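Local structure of insulinase family protease (Yersinia pestis, 3GO9) at residues A19-P24 and D405-Q410; R288-D293 and K413-F418; D374-L379 and E409-L414. The protein belongs to the insulinase (M16) family of metallopeptidases and is predicted to act as a protease. All coordinates share one frame; numbering follows the deposited sequence.

From the N terminus, the loop at 19-24, just ahead of edge strand 26-30 of the seven-stranded sheet, meets the start of helix 408-421 in contact 1, closing a loop of 380 residues that takes in most of the fold. Contact 2 closes a shorter loop of 119 residues, joining helix 283-309 to the same helix further along. Its segments alternate with those of contact 1, so the two cross. Contact 3, whose 29 intervening residues are mostly helical, joins the end of helix 362-377 to helix 408-421 and finishes on the stretch the other two use. One helix thus ties together the N-terminal segment, helix 283-309 and the end of helix 362-377.

Contact 1 (A19-P24 and D405-Q410); sequences ALQPDP and DIAPEQ. With ZN (zinc ion), chain F.
Gln21 and Gln410 meet beside an isolated beta bridge between Pro22 and Ile406, where an N-terminal loop lies along the entry to helix 408-421. The Gln410 side chain does most of the gripping. With CG anti to the backbone N (chi1 -172°) and the chain extended beyond it, its amide reaches the backbone on both sides of Leu20: NE2 donates to Ala19 O at 2.8 Å, a bond lying in the Gln410 amide plane, while OE1 accepts from Gln21 N, also at 2.8 Å. NE2 is also hydrogen-bonded to Glu18, so the rotation of the amide is well fixed. Gln21 passes obliquely across this group, CB 3.5 Å from Gln410 OE1, the amide planes 43° apart. In the bridge itself Ala407 N, at the N-cap position, donates to Gln21 O at 2.9 Å, and Asp23 N makes a weak 3.4 Å bond to Asp405 O. Further on, two carboxylates come close, Asp23 OD2 standing 4.0 Å from Asp405 OD1. A water donates to Asp23 OD2 and Asp405 OD2, and Arg395 pairs with Asp405, which probably eases the repulsion. Asp23 OD1 accepts a hydrogen bond from Ala25 N and rests 3.6 Å from Pro408 CD.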
# COMPACT_ATOMS: atom_id res chain seq x y z
N ALA A 19 -14.27 3.10 22.80
CA ALA A 19 -14.27 2.35 21.57
C ALA A 19 -13.70 3.24 20.44
O ALA A 19 -14.07 4.41 20.33
CB ALA A 19 -15.64 1.92 21.19
N LEU A 20 -12.86 2.68 19.58
CA LEU A 20 -12.49 3.40 18.36
C LEU A 20 -13.71 3.58 17.45
O LEU A 20 -14.54 2.66 17.34
CB LEU A 20 -11.39 2.67 17.58
CG LEU A 20 -10.08 2.49 18.32
CD1 LEU A 20 -9.13 1.67 17.42
CD2 LEU A 20 -9.46 3.83 18.71
N GLN A 21 -13.81 4.74 16.83
CA GLN A 21 -14.91 5.15 15.96
C GLN A 21 -14.43 5.12 14.51
O GLN A 21 -13.62 5.94 14.12
CB GLN A 21 -15.31 6.61 16.27
CG GLN A 21 -15.88 6.89 17.64
CD GLN A 21 -16.09 8.39 17.87
OE1 GLN A 21 -16.28 9.15 16.90
NE2 GLN A 21 -16.01 8.82 19.14
N PRO A 22 -14.98 4.23 13.69
CA PRO A 22 -14.73 4.37 12.25
C PRO A 22 -15.13 5.72 11.74
O PRO A 22 -16.07 6.30 12.24
CB PRO A 22 -15.63 3.28 11.63
CG PRO A 22 -15.78 2.23 12.79
CD PRO A 22 -15.90 3.11 14.00
N ASP A 23 -14.42 6.26 10.76
CA ASP A 23 -14.68 7.62 10.35
C ASP A 23 -16.05 7.67 9.66
O ASP A 23 -16.22 7.04 8.62
CB ASP A 23 -13.57 8.06 9.39
CG ASP A 23 -13.73 9.48 8.90
OD1 ASP A 23 -14.71 10.15 9.27
OD2 ASP A 23 -12.85 9.95 8.16
N PRO A 24 -17.04 8.38 10.22
CA PRO A 24 -18.39 8.37 9.66
C PRO A 24 -18.47 9.18 8.36
O PRO A 24 -19.44 9.05 7.64
CB PRO A 24 -19.23 9.02 10.78
CG PRO A 24 -18.32 9.91 11.45
CD PRO A 24 -16.98 9.21 11.44
N ASP A 405 -8.86 3.33 10.16
CA ASP A 405 -9.26 4.72 9.82
C ASP A 405 -10.34 5.22 10.77
O ASP A 405 -11.45 4.70 10.81
CB ASP A 405 -9.77 4.78 8.36
CG ASP A 405 -10.10 6.17 7.88
OD1 ASP A 405 -10.17 7.10 8.75
OD2 ASP A 405 -10.41 6.27 6.62
N ILE A 406 -9.98 6.18 11.61
CA ILE A 406 -10.84 6.62 12.68
C ILE A 406 -11.36 8.03 12.47
O ILE A 406 -10.74 8.79 11.74
CB ILE A 406 -10.17 6.49 14.08
CG1 ILE A 406 -8.93 7.31 14.25
CG2 ILE A 406 -9.94 5.01 14.33
CD1 ILE A 406 -8.47 7.35 15.71
N ALA A 407 -12.47 8.38 13.14
CA ALA A 407 -13.00 9.75 13.06
C ALA A 407 -11.91 10.75 13.38
O ALA A 407 -11.16 10.57 14.33
CB ALA A 407 -14.18 9.92 14.03
N PRO A 408 -11.82 11.84 12.60
CA PRO A 408 -10.67 12.72 12.82
C PRO A 408 -10.71 13.44 14.16
O PRO A 408 -9.65 13.68 14.74
CB PRO A 408 -10.75 13.70 11.62
CG PRO A 408 -12.14 13.52 11.04
CD PRO A 408 -12.54 12.10 11.34
N GLU A 409 -11.90 13.74 14.71
CA GLU A 409 -11.93 14.33 16.03
C GLU A 409 -11.44 13.33 17.08
O GLU A 409 -10.78 13.76 18.05
CB GLU A 409 -13.30 14.84 16.42
CG GLU A 409 -13.72 16.04 15.62
CD GLU A 409 -15.15 16.35 15.87
OE1 GLU A 409 -16.00 15.52 15.48
OE2 GLU A 409 -15.42 17.37 16.50
N GLN A 410 -11.74 12.05 16.89
CA GLN A 410 -11.24 11.05 17.86
C GLN A 410 -9.74 10.92 17.73
O GLN A 410 -9.03 10.89 18.73
CB GLN A 410 -11.88 9.70 17.68
CG GLN A 410 -11.50 8.73 18.83
CD GLN A 410 -12.14 7.39 18.66
OE1 GLN A 410 -12.05 6.81 17.59
NE2 GLN A 410 -12.84 6.89 19.74
ZN ZN F . -17.80 16.60 15.92
O HOH W 1 -11.07 8.88 6.42
O HOH W 2 -13.11 3.65 8.96
O HOH W 3 -17.48 17.40 14.31

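Contact 2 (R288-D293 and K413-F418); sequences RYWRSD and KLRQAF
Trp290 pushes its indole from helix 283-309 against Leu414, Arg415 and Phe418 of helix 408-421, and nearly all the close packing belongs to that one side chain. Arg415 covers one face of it. The chain bends at chi2 (72°), bringing CD over the six-membered ring, 3.9 Å from its centroid, and CZ over the five-membered ring, 4.5 Å from that centroid, as a cation-pi contact. The guanidinium stands on edge rather than flat, at 78° to the indole plane, with NH1 reaching down to Trp290 CG at 3.3 Å. Phe418 takes Trp290 CB over the centre of its ring, a CH-pi contact with CB 3.7 Å from the centroid. Leu414 O sits at the indole edge, and Tyr411 adds an edge-to-face ring partner.

Away from the indole the fit slackens. No direct hydrogen bond joins the two segments, and the Arg291 side chain only skirts the ring, CB 4.3 Å from Phe418 CE1, its backbone N nearer at 3.7 Å. A water does the polar joining: it donates to Trp290 O and Asp293 OD2 and accepts from Arg415 NH1 at 2.8 Å, linking the acid and the arginine without direct contact. The short helix axes pass 11.2 Å apart and cross at -57° with the tryptophan between them, consistent with the helices of the alpha/beta domains of M16 peptidases.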
# COMPACT_ATOMS: atom_id res chain seq x y z
N ARG A 288 0.04 1.54 21.59
CA ARG A 288 1.26 0.71 21.43
C ARG A 288 1.86 0.90 20.05
O ARG A 288 3.09 1.01 19.90
CB ARG A 288 1.00 -0.77 21.68
CG ARG A 288 0.56 -1.11 23.09
CD ARG A 288 0.58 -2.62 23.36
NE ARG A 288 -0.25 -3.41 22.44
CZ ARG A 288 -1.53 -3.75 22.63
NH1 ARG A 288 -2.18 -3.36 23.72
NH2 ARG A 288 -2.16 -4.49 21.72
N TYR A 289 1.02 0.94 19.01
CA TYR A 289 1.47 1.19 17.63
C TYR A 289 2.13 2.55 17.54
O TYR A 289 3.23 2.69 16.98
CB TYR A 289 0.31 1.07 16.58
CG TYR A 289 0.68 1.60 15.23
CD1 TYR A 289 1.58 0.92 14.42
CD2 TYR A 289 0.26 2.85 14.80
CE1 TYR A 289 1.99 1.39 13.25
CE2 TYR A 289 0.63 3.32 13.57
CZ TYR A 289 1.52 2.60 12.79
OH TYR A 289 1.92 3.14 11.57
N TRP A 290 1.50 3.57 18.13
CA TRP A 290 2.04 4.90 17.99
C TRP A 290 3.40 5.03 18.69
O TRP A 290 4.28 5.77 18.21
CB TRP A 290 1.09 5.96 18.51
CG TRP A 290 -0.03 6.35 17.55
CD1 TRP A 290 -0.02 6.25 16.19
CD2 TRP A 290 -1.27 7.00 17.89
NE1 TRP A 290 -1.17 6.81 15.66
CE2 TRP A 290 -1.94 7.27 16.69
CE3 TRP A 290 -1.85 7.39 19.07
CZ2 TRP A 290 -3.22 7.92 16.68
CZ3 TRP A 290 -3.09 8.01 19.06
CH2 TRP A 290 -3.75 8.26 17.89
N ARG A 291 3.57 4.33 19.82
CA ARG A 291 4.85 4.36 20.54
C ARG A 291 5.92 3.73 19.67
O ARG A 291 7.07 4.26 19.57
CB ARG A 291 4.79 3.63 21.87
CG ARG A 291 6.03 3.90 22.71
CD ARG A 291 6.03 3.23 24.04
NE ARG A 291 5.03 3.81 24.94
CZ ARG A 291 4.83 3.40 26.20
NH1 ARG A 291 5.54 2.41 26.72
NH2 ARG A 291 3.90 3.98 26.94
N SER A 292 5.57 2.62 19.04
CA SER A 292 6.52 1.89 18.19
C SER A 292 6.89 2.72 16.96
O SER A 292 8.09 2.87 16.63
CB SER A 292 5.92 0.58 17.77
OG SER A 292 5.88 -0.27 18.89
N ASP A 293 5.87 3.27 16.29
CA ASP A 293 6.07 4.13 15.11
C ASP A 293 6.94 5.34 15.45
O ASP A 293 7.83 5.71 14.68
CB ASP A 293 4.68 4.58 14.63
CG ASP A 293 4.70 5.69 13.56
OD1 ASP A 293 5.16 5.44 12.46
OD2 ASP A 293 4.14 6.80 13.82
N LYS A 413 -8.02 13.81 19.59
CA LYS A 413 -8.07 13.62 20.99
C LYS A 413 -7.11 12.50 21.45
O LYS A 413 -6.31 12.67 22.39
CB LYS A 413 -9.49 13.30 21.43
CG LYS A 413 -9.67 13.03 22.88
CD LYS A 413 -11.07 12.60 23.19
CE LYS A 413 -11.39 11.22 22.70
NZ LYS A 413 -12.86 10.97 22.79
N LEU A 414 -7.22 11.34 20.82
CA LEU A 414 -6.35 10.23 21.21
C LEU A 414 -4.86 10.52 20.97
O LEU A 414 -4.01 10.18 21.80
CB LEU A 414 -6.80 8.94 20.52
CG LEU A 414 -8.18 8.42 20.95
CD1 LEU A 414 -8.52 7.08 20.16
CD2 LEU A 414 -8.28 8.10 22.42
N ARG A 415 -4.54 11.16 19.84
CA ARG A 415 -3.15 11.49 19.49
C ARG A 415 -2.61 12.54 20.47
O ARG A 415 -1.47 12.43 20.95
CB ARG A 415 -3.07 12.05 18.06
CG ARG A 415 -1.62 12.36 17.58
CD ARG A 415 -0.86 11.15 17.33
NE ARG A 415 0.46 11.50 16.84
CZ ARG A 415 1.43 10.63 16.60
NH1 ARG A 415 1.28 9.33 16.82
NH2 ARG A 415 2.57 11.08 16.12
N GLN A 416 -3.42 13.56 20.79
CA GLN A 416 -3.00 14.52 21.82
C GLN A 416 -2.69 13.81 23.14
O GLN A 416 -1.73 14.14 23.83
CB GLN A 416 -4.02 15.64 22.09
CG GLN A 416 -3.46 16.78 22.96
CD GLN A 416 -2.19 17.43 22.33
OE1 GLN A 416 -2.29 18.20 21.36
NE2 GLN A 416 -1.00 17.09 22.85
N ALA A 417 -3.53 12.90 23.56
CA ALA A 417 -3.31 12.24 24.83
C ALA A 417 -2.06 11.39 24.77
O ALA A 417 -1.29 11.34 25.76
CB ALA A 417 -4.52 11.42 25.23
N PHE A 418 -1.82 10.71 23.64
CA PHE A 418 -0.58 9.96 23.44
C PHE A 418 0.66 10.90 23.59
O PHE A 418 1.60 10.60 24.35
CB PHE A 418 -0.63 9.28 22.08
CG PHE A 418 0.67 8.73 21.64
CD1 PHE A 418 1.20 7.62 22.26
CD2 PHE A 418 1.40 9.37 20.67
CE1 PHE A 418 2.41 7.17 21.88
CE2 PHE A 418 2.64 8.93 20.34
CZ PHE A 418 3.12 7.84 20.97
O HOH W 4 3.46 7.67 16.29

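Contact 3 (D374-L379 and E409-L414); sequences DQLSKL and EQYQKL. With ZN (zinc ion), chain F.
Asp374 O, half a turn before the Leu376 that packs on Tyr411, is gripped twice as helix 362-377 ends: Ser377 OG donates to it at 2.6 Å, in the carbonyl plane and on a lone pair, and Lys378 N adds a weak bond. The Asp374 carboxylate is held too, by a salt bridge from Lys378 NZ to OD2 at 3.2 Å, met on the syn side. This polar work stays within the segment, and what crosses to 409-414 is van der Waals contact, mostly carbon on carbon.

Leu376 and Leu379 deliver it. Both carry CG anti to the backbone N (chi1 -179° and -175°), which brings Leu376 CD1 and the Leu379 methyls to Tyr411 CD2 and CE2. Leu376 CD1 comes in at the ring edge, near its plane, 3.9 Å from Tyr411 CE2. Leu379, in one of its two conformers, approaches obliquely, its CD2 lying 3.8 Å from Tyr411 CD2 and 4.0 Å from Gln412 CB, so it bridges two neighbouring residues of the helix. Leu376 also reaches Arg415.

At the start of the helix Glu409 turns away and chelates a zinc ion, OE1 at 2.1 Å and OE2 at 2.6 Å, with a water also bound to the metal. With no hydrogen bond or salt bridge between 374-379 and 409-414, the contact is held by van der Waals forces and hydrophobic burial of the leucine methyls against Tyr411 and Gln412 CB.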
# COMPACT_ATOMS: atom_id res chain seq x y z
N ASP A 374 3.31 20.07 16.86
CA ASP A 374 3.08 21.00 15.74
C ASP A 374 2.30 20.33 14.61
O ASP A 374 1.29 20.85 14.14
CB ASP A 374 4.41 21.53 15.20
CG ASP A 374 4.20 22.62 14.14
OD1 ASP A 374 3.54 23.64 14.47
OD2 ASP A 374 4.67 22.45 13.00
N GLN A 375 2.76 19.16 14.21
CA GLN A 375 2.08 18.40 13.17
C GLN A 375 0.65 18.09 13.50
O GLN A 375 -0.22 18.23 12.67
CB GLN A 375 2.82 17.12 12.90
CG GLN A 375 4.28 17.36 12.49
CD GLN A 375 5.08 16.08 12.50
OE1 GLN A 375 4.52 14.97 12.54
NE2 GLN A 375 6.40 16.21 12.44
N LEU A 376 0.36 17.72 14.75
CA LEU A 376 -1.01 17.49 15.15
C LEU A 376 -1.84 18.77 15.10
O LEU A 376 -3.01 18.74 14.74
CB LEU A 376 -1.07 16.88 16.56
CG LEU A 376 -2.45 16.57 17.11
CD1 LEU A 376 -3.20 15.58 16.23
CD2 LEU A 376 -2.30 16.04 18.54
N SER A 377 -1.23 19.90 15.42
CA SER A 377 -1.99 21.16 15.43
C SER A 377 -2.42 21.49 13.99
O SER A 377 -3.43 22.18 13.79
CB SER A 377 -1.18 22.30 16.06
OG SER A 377 -0.14 22.78 15.20
N LYS A 378 -1.68 20.95 13.04
CA LYS A 378 -1.88 21.19 11.59
C LYS A 378 -2.83 20.15 10.94
O LYS A 378 -3.12 20.25 9.75
CB LYS A 378 -0.53 21.17 10.85
CG LYS A 378 0.54 22.20 11.34
CD LYS A 378 0.20 23.66 11.10
CE LYS A 378 1.34 24.64 11.61
NZ LYS A 378 2.75 24.24 11.17
N LEU A 379 -3.31 19.17 11.72
CA LEU A 379 -4.19 18.10 11.22
C LEU A 379 -5.26 18.54 10.22
O LEU A 379 -5.37 17.99 9.11
CB LEU A 379 -4.88 17.38 12.39
CG LEU A 379 -5.74 16.16 12.04
CD1 LEU A 379 -4.84 15.09 11.42
CD2 LEU A 379 -6.50 15.63 13.26
N GLU A 409 -11.90 13.74 14.71
CA GLU A 409 -11.93 14.33 16.03
C GLU A 409 -11.44 13.33 17.08
O GLU A 409 -10.78 13.76 18.05
CB GLU A 409 -13.30 14.84 16.42
CG GLU A 409 -13.72 16.04 15.62
CD GLU A 409 -15.15 16.35 15.87
OE1 GLU A 409 -16.00 15.52 15.48
OE2 GLU A 409 -15.42 17.37 16.50
N GLN A 410 -11.74 12.05 16.89
CA GLN A 410 -11.24 11.05 17.86
C GLN A 410 -9.74 10.92 17.73
O GLN A 410 -9.03 10.89 18.73
CB GLN A 410 -11.88 9.70 17.68
CG GLN A 410 -11.50 8.73 18.83
CD GLN A 410 -12.14 7.39 18.66
OE1 GLN A 410 -12.05 6.81 17.59
NE2 GLN A 410 -12.84 6.89 19.74
N TYR A 411 -9.24 10.96 16.49
CA TYR A 411 -7.84 10.90 16.24
C TYR A 411 -7.18 12.04 16.98
O TYR A 411 -6.21 11.86 17.70
CB TYR A 411 -7.54 10.97 14.75
CG TYR A 411 -6.07 11.00 14.44
CD1 TYR A 411 -5.40 9.88 14.04
CD2 TYR A 411 -5.36 12.20 14.56
CE1 TYR A 411 -4.01 9.95 13.76
CE2 TYR A 411 -4.00 12.25 14.30
CZ TYR A 411 -3.34 11.13 13.92
OH TYR A 411 -1.98 11.23 13.66
N GLN A 412 -7.71 13.25 16.83
CA GLN A 412 -7.06 14.41 17.43
C GLN A 412 -6.94 14.26 18.96
O GLN A 412 -5.90 14.54 19.57
CB GLN A 412 -7.87 15.63 17.03
CG GLN A 412 -7.31 16.92 17.50
CD GLN A 412 -8.21 18.08 17.03
OE1 GLN A 412 -7.72 19.10 16.57
NE2 GLN A 412 -9.53 17.88 17.11
N LYS A 413 -8.02 13.81 19.59
CA LYS A 413 -8.07 13.62 20.99
C LYS A 413 -7.11 12.50 21.45
O LYS A 413 -6.31 12.67 22.39
CB LYS A 413 -9.49 13.30 21.43
CG LYS A 413 -9.67 13.03 22.88
CD LYS A 413 -11.07 12.60 23.19
CE LYS A 413 -11.39 11.22 22.70
NZ LYS A 413 -12.86 10.97 22.79
N LEU A 414 -7.22 11.34 20.82
CA LEU A 414 -6.35 10.23 21.21
C LEU A 414 -4.86 10.52 20.97
O LEU A 414 -4.01 10.18 21.80
CB LEU A 414 -6.80 8.94 20.52
CG LEU A 414 -8.18 8.42 20.95
CD1 LEU A 414 -8.52 7.08 20.16
CD2 LEU A 414 -8.28 8.10 22.42
ZN ZN F . -17.80 16.60 15.92
O HOH W 3 -17.48 17.40 14.31